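Local coordinates for protein probable TonB-dependent siderophore receptor PiuA (Acinetobacter baumannii, PDB 5FP1) that probably binds iron-chelating siderophores at the cell surface and starts their import across the outer membrane as a TonB-dependent receptor, at residues 248-253 against 689-694; 299-304 against 699-704. All coordinates share one frame; numbering follows the deposited sequence.

Both contacts cross long spans of the barrel sequence. From the N terminus the chain passes 248-253, in the loop between strands 234-238 and 264-279. It then reaches 299-304, the end of strand 284-304. Much later it comes back through 689-694, closing contact 1, and soon after through 699-704, closing contact 2. The two closures therefore cross. Their late segments share a small sheet, in which 701-704 lies between 693-696 and 234-238. T694 N and T703 O, 3.0 Å apart, probably form a hydrogen bond within it. Contact 1 ties two loops together, and contact 2 joins the second of these loops to a barrel strand end.

Contact 1: 248-253 against 689-694; sequences PAEVKQ and DKRYFT
R691 reaches across to 248-253 and places its guanidinium beside the turn at E250. The chain is extended, with CG anti to the backbone N (chi1 -178°). R691 NH2 donates to A249 O at 2.9 Å, nearly in line with the carbonyl. The same oxygen takes a weak bond from V251 N, which makes E250 the centre of an inverse gamma turn. Water 1 accepts from NH1 and water 2 from NE; both lie at the edge of the guanidinium. Water 2 donates on to K252 O; water 1 also lies within hydrogen-bonding distance of P248 O. E250 OE1 stands 4.2 Å from R691 NH1, well out of the guanidinium plane, so no N-H points at it and any attraction is probably one of charge only. F693 CZ lies over one R691 guanidinium face, 3.7 Å above it, and V251 O lies over the opposite face. The F693 ring in turn carries P248 on one face. P248 CG sits 3.6 Å from the F693 ring centroid, 8° off the normal, a CH-pi contact. Q253 runs past R691 in the opposite direction, its amide nearly perpendicular to the guanidinium. Q253 NE2 donates to D689 O at 3.3 Å, from above the carbonyl plane. Water 3 lies between Q253 OE1 and the same D689 O, and water 4 joins OE1 to D689 OD2. D689 OD1 is held by R708 N. E704 lies beside Q253, R691 and F693, and I234 beside P248. The contact joins two long loops beyond the barrel strands, as expected of the extracellular loops of TonB-dependent receptors.

Contact 2: 299-304 against 699-704; sequences YVWTNP and SHYATE. With PO4 (phosphate ion), chain B.
P304 O and H700 O are bridged by water 5, which donates to both, at 2.8 Å from P304 O and 2.8 Å from H700 O. No direct hydrogen bond links the two segments. H700 is the centre of a gamma turn closed by Y701 N to S699 O. Its imidazole is held at both nitrogens. H700 NE2 donates to phosphate O3 at 2.9 Å, nearly straight (163°), and the phosphate oxygen lies at the ring edge. ND1 bonds S307 OG. The phosphate probably comes from the crystallisation liquor. S699 OG lies over one imidazole face. N303 ND2 comes to H700 CD2 at 3.5 Å, with the amide tilted against the ring. N303 OD1 has a weak bond to D306 N.

Y701 buries the most surface here. P304 CG packs on Y701 CB at 3.5 Å, and P304 CD reaches Y701 CG. Farther along the side chain, W301 CH2 lies 3.2 Å from Y701 OH. The two rings meet at a slant, their planes 64° apart. With chi1 at 65°, W301 CG stands between the backbone N and the carbonyl carbon, which brings CH2 and CZ3 to the tyrosine. Y701 OH bonds G75 O, and the Y701 side chain touches A74, in the plug domain. W301 also touches N81 of the plug. Strand 299-304 is the last part of barrel strand 284-304. It runs between strands 264-279 and 315-341, while 701-704 belongs to the small sheet with 234-238 and 693-696.

Contact 1: 248-253 against 689-694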
loop_
_atom_site.group_PDB
_atom_site.type_symbol
_atom_site.label_atom_id
_atom_site.label_comp_id
_atom_site.label_asym_id
_atom_site.label_seq_id
_atom_site.Cartn_x
_atom_site.Cartn_y
_atom_site.Cartn_z
ATOM N N PRO A 248 8.609 -11.802 -18.646
ATOM C CA PRO A 248 7.715 -12.931 -18.461
ATOM C C PRO A 248 7.544 -13.779 -19.758
ATOM O O PRO A 248 7.623 -13.252 -20.860
ATOM C CB PRO A 248 6.401 -12.265 -18.053
ATOM C CG PRO A 248 6.811 -10.969 -17.432
ATOM C CD PRO A 248 7.985 -10.526 -18.251
ATOM N N ALA A 249 7.346 -15.080 -19.585
ATOM C CA ALA A 249 7.158 -16.006 -20.682
ATOM C C ALA A 249 6.096 -15.522 -21.638
ATOM O O ALA A 249 5.088 -14.925 -21.239
ATOM C CB ALA A 249 6.783 -17.383 -20.141
ATOM N N GLU A 250 6.307 -15.806 -22.915
ATOM C CA GLU A 250 5.311 -15.474 -23.956
ATOM C C GLU A 250 4.248 -16.565 -24.002
ATOM O O GLU A 250 4.394 -17.562 -24.736
ATOM C CB GLU A 250 6.028 -15.377 -25.314
ATOM C CG GLU A 250 7.033 -14.238 -25.344
ATOM C CD GLU A 250 6.343 -12.870 -25.323
ATOM O OE1 GLU A 250 5.122 -12.794 -25.587
ATOM O OE2 GLU A 250 7.023 -11.863 -25.041
ATOM N N VAL A 251 3.217 -16.401 -23.180
ATOM C CA VAL A 251 2.099 -17.311 -23.107
ATOM C C VAL A 251 0.843 -16.488 -23.250
ATOM O O VAL A 251 0.873 -15.254 -23.144
ATOM C CB VAL A 251 2.056 -18.086 -21.782
ATOM C CG1 VAL A 251 3.303 -18.939 -21.651
ATOM C CG2 VAL A 251 1.975 -17.115 -20.603
ATOM N N LYS A 252 -0.258 -17.169 -23.517
ATOM C CA LYS A 252 -1.517 -16.484 -23.790
ATOM C C LYS A 252 -1.921 -15.558 -22.638
ATOM O O LYS A 252 -1.798 -15.910 -21.466
ATOM C CB LYS A 252 -2.621 -17.494 -23.998
ATOM C CG LYS A 252 -3.885 -16.913 -24.613
ATOM C CD LYS A 252 -4.946 -17.995 -24.787
ATOM C CE LYS A 252 -6.241 -17.396 -25.313
ATOM N NZ LYS A 252 -7.264 -18.449 -25.569
ATOM N N GLN A 253 -2.422 -14.390 -22.990
ATOM C CA GLN A 253 -2.920 -13.442 -22.014
ATOM C C GLN A 253 -3.921 -14.124 -21.089
ATOM O O GLN A 253 -4.750 -14.909 -21.528
ATOM C CB GLN A 253 -3.572 -12.248 -22.743
ATOM C CG GLN A 253 -4.102 -11.178 -21.816
ATOM C CD GLN A 253 -4.610 -9.947 -22.533
ATOM O OE1 GLN A 253 -4.748 -9.928 -23.749
ATOM N NE2 GLN A 253 -4.856 -8.901 -21.778
ATOM N N ASP A 689 -7.373 -3.654 -23.690
ATOM C CA ASP A 689 -7.068 -5.049 -23.337
ATOM C C ASP A 689 -5.558 -5.348 -23.381
ATOM O O ASP A 689 -5.097 -6.388 -23.845
ATOM C CB ASP A 689 -7.840 -6.021 -24.237
ATOM C CG ASP A 689 -8.014 -7.381 -23.604
ATOM O OD1 ASP A 689 -7.893 -7.515 -22.352
ATOM O OD2 ASP A 689 -8.269 -8.338 -24.363
ATOM N N LYS A 690 -4.787 -4.413 -22.872
ATOM C CA LYS A 690 -3.341 -4.533 -22.873
ATOM C C LYS A 690 -2.915 -5.636 -21.870
ATOM O O LYS A 690 -3.405 -5.686 -20.751
ATOM C CB LYS A 690 -2.758 -3.189 -22.439
ATOM C CG LYS A 690 -1.253 -3.138 -22.287
ATOM C CD LYS A 690 -0.534 -3.251 -23.611
ATOM C CE LYS A 690 0.949 -3.330 -23.342
ATOM N NZ LYS A 690 1.773 -3.305 -24.590
ATOM N N ARG A 691 -2.013 -6.498 -22.310
ATOM C CA ARG A 691 -1.291 -7.427 -21.438
ATOM C C ARG A 691 -0.061 -6.734 -20.874
ATOM O O ARG A 691 0.913 -6.413 -21.582
ATOM C CB ARG A 691 -0.877 -8.685 -22.208
ATOM C CG ARG A 691 -0.157 -9.748 -21.362
ATOM C CD ARG A 691 0.312 -10.897 -22.263
ATOM N NE ARG A 691 0.938 -12.034 -21.564
ATOM C CZ ARG A 691 2.235 -12.300 -21.571
ATOM N NH1 ARG A 691 3.085 -11.490 -22.160
ATOM N NH2 ARG A 691 2.695 -13.365 -20.930
ATOM N N TYR A 692 -0.110 -6.493 -19.574
ATOM C CA TYR A 692 1.014 -5.903 -18.875
ATOM C C TYR A 692 1.099 -6.469 -17.457
ATOM O O TYR A 692 0.246 -7.278 -17.035
ATOM C CB TYR A 692 0.930 -4.356 -18.881
ATOM C CG TYR A 692 -0.161 -3.738 -18.035
ATOM C CD1 TYR A 692 -1.484 -3.735 -18.456
ATOM C CD2 TYR A 692 0.140 -3.154 -16.796
ATOM C CE1 TYR A 692 -2.475 -3.175 -17.677
ATOM C CE2 TYR A 692 -0.841 -2.608 -16.002
ATOM C CZ TYR A 692 -2.145 -2.586 -16.460
ATOM O OH TYR A 692 -3.128 -2.034 -15.673
ATOM N N PHE A 693 2.169 -6.074 -16.765
ATOM C CA PHE A 693 2.527 -6.615 -15.470
ATOM C C PHE A 693 2.689 -5.513 -14.422
ATOM O O PHE A 693 3.456 -4.568 -14.618
ATOM C CB PHE A 693 3.814 -7.422 -15.622
ATOM C CG PHE A 693 3.659 -8.596 -16.548
ATOM C CD1 PHE A 693 3.830 -8.441 -17.897
ATOM C CD2 PHE A 693 3.239 -9.832 -16.064
ATOM C CE1 PHE A 693 3.619 -9.493 -18.749
ATOM C CE2 PHE A 693 3.044 -10.896 -16.919
ATOM C CZ PHE A 693 3.198 -10.718 -18.255
ATOM N N THR A 694 1.978 -5.680 -13.309
ATOM C CA THR A 694 1.969 -4.717 -12.202
ATOM C C THR A 694 2.936 -5.053 -11.073
ATOM O O THR A 694 3.193 -4.219 -10.224
ATOM C CB THR A 694 0.580 -4.632 -11.596
ATOM O OG1 THR A 694 0.116 -5.955 -11.349
ATOM C CG2 THR A 694 -0.343 -3.923 -12.545
HETATM O O HOH W 1 5.935 -11.739 -22.279
HETATM O O HOH W 2 -0.125 -14.132 -19.918
HETATM O O HOH W 3 -4.640 -7.967 -25.964
HETATM O O HOH W 4 -7.535 -10.963 -24.312
#

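Contact 2: 299-304 against 699-704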
loop_
_atom_site.group_PDB
_atom_site.type_symbol
_atom_site.label_atom_id
_atom_site.label_comp_id
_atom_site.label_asym_id
_atom_site.label_seq_id
_atom_site.Cartn_x
_atom_site.Cartn_y
_atom_site.Cartn_z
ATOM N N TYR A 299 -3.425 -18.619 3.813
ATOM C CA TYR A 299 -3.285 -18.745 2.389
ATOM C C TYR A 299 -2.346 -19.839 1.906
ATOM O O TYR A 299 -1.378 -20.230 2.588
ATOM C CB TYR A 299 -2.879 -17.412 1.751
ATOM C CG TYR A 299 -1.482 -16.939 2.058
ATOM C CD1 TYR A 299 -0.372 -17.501 1.438
ATOM C CD2 TYR A 299 -1.270 -15.892 2.942
ATOM C CE1 TYR A 299 0.910 -17.042 1.696
ATOM C CE2 TYR A 299 0.014 -15.442 3.224
ATOM C CZ TYR A 299 1.102 -16.017 2.601
ATOM O OH TYR A 299 2.372 -15.565 2.920
ATOM N N VAL A 300 -2.672 -20.310 0.714
ATOM C CA VAL A 300 -1.835 -21.187 -0.109
ATOM C C VAL A 300 -1.945 -20.691 -1.543
ATOM O O VAL A 300 -3.056 -20.585 -2.085
ATOM C CB VAL A 300 -2.327 -22.658 -0.078
ATOM C CG1 VAL A 300 -1.613 -23.478 -1.147
ATOM C CG2 VAL A 300 -2.090 -23.257 1.295
ATOM N N TRP A 301 -0.834 -20.331 -2.159
ATOM C CA TRP A 301 -0.859 -19.881 -3.547
ATOM C C TRP A 301 0.355 -20.405 -4.312
ATOM O O TRP A 301 1.323 -20.926 -3.712
ATOM C CB TRP A 301 -1.018 -18.346 -3.687
ATOM C CG TRP A 301 0.091 -17.605 -3.176
ATOM C CD1 TRP A 301 0.276 -17.187 -1.874
ATOM C CD2 TRP A 301 1.265 -17.185 -3.901
ATOM N NE1 TRP A 301 1.490 -16.560 -1.758
ATOM C CE2 TRP A 301 2.109 -16.534 -2.983
ATOM C CE3 TRP A 301 1.686 -17.317 -5.231
ATOM C CZ2 TRP A 301 3.355 -15.997 -3.357
ATOM C CZ3 TRP A 301 2.908 -16.777 -5.599
ATOM C CH2 TRP A 301 3.735 -16.144 -4.667
ATOM N N THR A 302 0.284 -20.284 -5.632
ATOM C CA THR A 302 1.242 -20.930 -6.511
ATOM C C THR A 302 2.249 -19.985 -7.110
ATOM O O THR A 302 1.888 -19.015 -7.790
ATOM C CB THR A 302 0.524 -21.658 -7.667
ATOM O OG1 THR A 302 -0.311 -22.681 -7.127
ATOM C CG2 THR A 302 1.534 -22.263 -8.608
ATOM N N ASN A 303 3.521 -20.303 -6.892
ATOM C CA ASN A 303 4.627 -19.707 -7.644
ATOM C C ASN A 303 4.795 -20.539 -8.942
ATOM O O ASN A 303 5.008 -21.756 -8.876
ATOM C CB ASN A 303 5.880 -19.718 -6.757
ATOM C CG ASN A 303 7.185 -19.363 -7.490
ATOM O OD1 ASN A 303 7.312 -19.450 -8.720
ATOM N ND2 ASN A 303 8.192 -19.040 -6.698
ATOM N N PRO A 304 4.656 -19.899 -10.117
ATOM C CA PRO A 304 4.721 -20.658 -11.385
ATOM C C PRO A 304 6.169 -21.097 -11.718
ATOM O O PRO A 304 6.980 -20.323 -12.237
ATOM C CB PRO A 304 4.180 -19.656 -12.405
ATOM C CG PRO A 304 4.662 -18.336 -11.871
ATOM C CD PRO A 304 4.487 -18.455 -10.367
ATOM N N SER A 699 12.725 -12.792 -8.040
ATOM C CA SER A 699 12.987 -13.983 -8.825
ATOM C C SER A 699 11.672 -14.652 -9.252
ATOM O O SER A 699 10.592 -14.292 -8.789
ATOM C CB SER A 699 13.877 -14.947 -8.039
ATOM O OG SER A 699 14.454 -15.868 -8.940
ATOM N N HIS A 700 11.775 -15.592 -10.166
ATOM C CA HIS A 700 10.698 -16.527 -10.485
ATOM C C HIS A 700 9.552 -16.037 -11.384
ATOM O O HIS A 700 9.230 -16.700 -12.381
ATOM C CB HIS A 700 10.117 -17.150 -9.220
ATOM C CG HIS A 700 11.149 -17.620 -8.244
ATOM N ND1 HIS A 700 12.184 -18.463 -8.595
ATOM C CD2 HIS A 700 11.290 -17.383 -6.915
ATOM C CE1 HIS A 700 12.924 -18.714 -7.531
ATOM N NE2 HIS A 700 12.403 -18.072 -6.498
ATOM N N TYR A 701 8.900 -14.935 -11.028
ATOM C CA TYR A 701 7.667 -14.559 -11.706
ATOM C C TYR A 701 7.319 -13.098 -11.586
ATOM O O TYR A 701 7.862 -12.349 -10.749
ATOM C CB TYR A 701 6.488 -15.397 -11.186
ATOM C CG TYR A 701 5.946 -14.906 -9.867
ATOM C CD1 TYR A 701 6.529 -15.277 -8.660
ATOM C CD2 TYR A 701 4.857 -14.046 -9.829
ATOM C CE1 TYR A 701 6.058 -14.773 -7.445
ATOM C CE2 TYR A 701 4.346 -13.595 -8.636
ATOM C CZ TYR A 701 4.941 -13.954 -7.439
ATOM O OH TYR A 701 4.402 -13.457 -6.257
ATOM N N ALA A 702 6.405 -12.698 -12.458
ATOM C CA ALA A 702 5.756 -11.399 -12.402
ATOM C C ALA A 702 4.249 -11.567 -12.412
ATOM O O ALA A 702 3.723 -12.568 -12.896
ATOM C CB ALA A 702 6.173 -10.554 -13.568
ATOM N N THR A 703 3.538 -10.562 -11.921
ATOM C CA THR A 703 2.096 -10.643 -11.803
ATOM C C THR A 703 1.483 -9.897 -12.967
ATOM O O THR A 703 1.770 -8.716 -13.183
ATOM C CB THR A 703 1.607 -9.998 -10.485
ATOM O OG1 THR A 703 2.186 -10.695 -9.379
ATOM C CG2 THR A 703 0.095 -10.031 -10.348
ATOM N N GLU A 704 0.624 -10.585 -13.708
ATOM C CA GLU A 704 -0.116 -9.970 -14.796
ATOM C C GLU A 704 -1.257 -9.087 -14.309
ATOM O O GLU A 704 -2.012 -9.426 -13.393
ATOM C CB GLU A 704 -0.631 -11.073 -15.756
ATOM C CG GLU A 704 -1.139 -10.589 -17.106
ATOM C CD GLU A 704 -1.553 -11.752 -18.021
ATOM O OE1 GLU A 704 -1.133 -12.908 -17.771
ATOM O OE2 GLU A 704 -2.301 -11.508 -18.983
HETATM P P PO4 B . 12.710 -19.976 -3.670
HETATM O O1 PO4 B . 13.160 -21.008 -4.682
HETATM O O2 PO4 B . 11.238 -19.713 -3.910
HETATM O O3 PO4 B . 13.501 -18.678 -3.835
HETATM O O4 PO4 B . 12.909 -20.516 -2.264
HETATM O O HOH W 5 9.612 -19.447 -12.439
#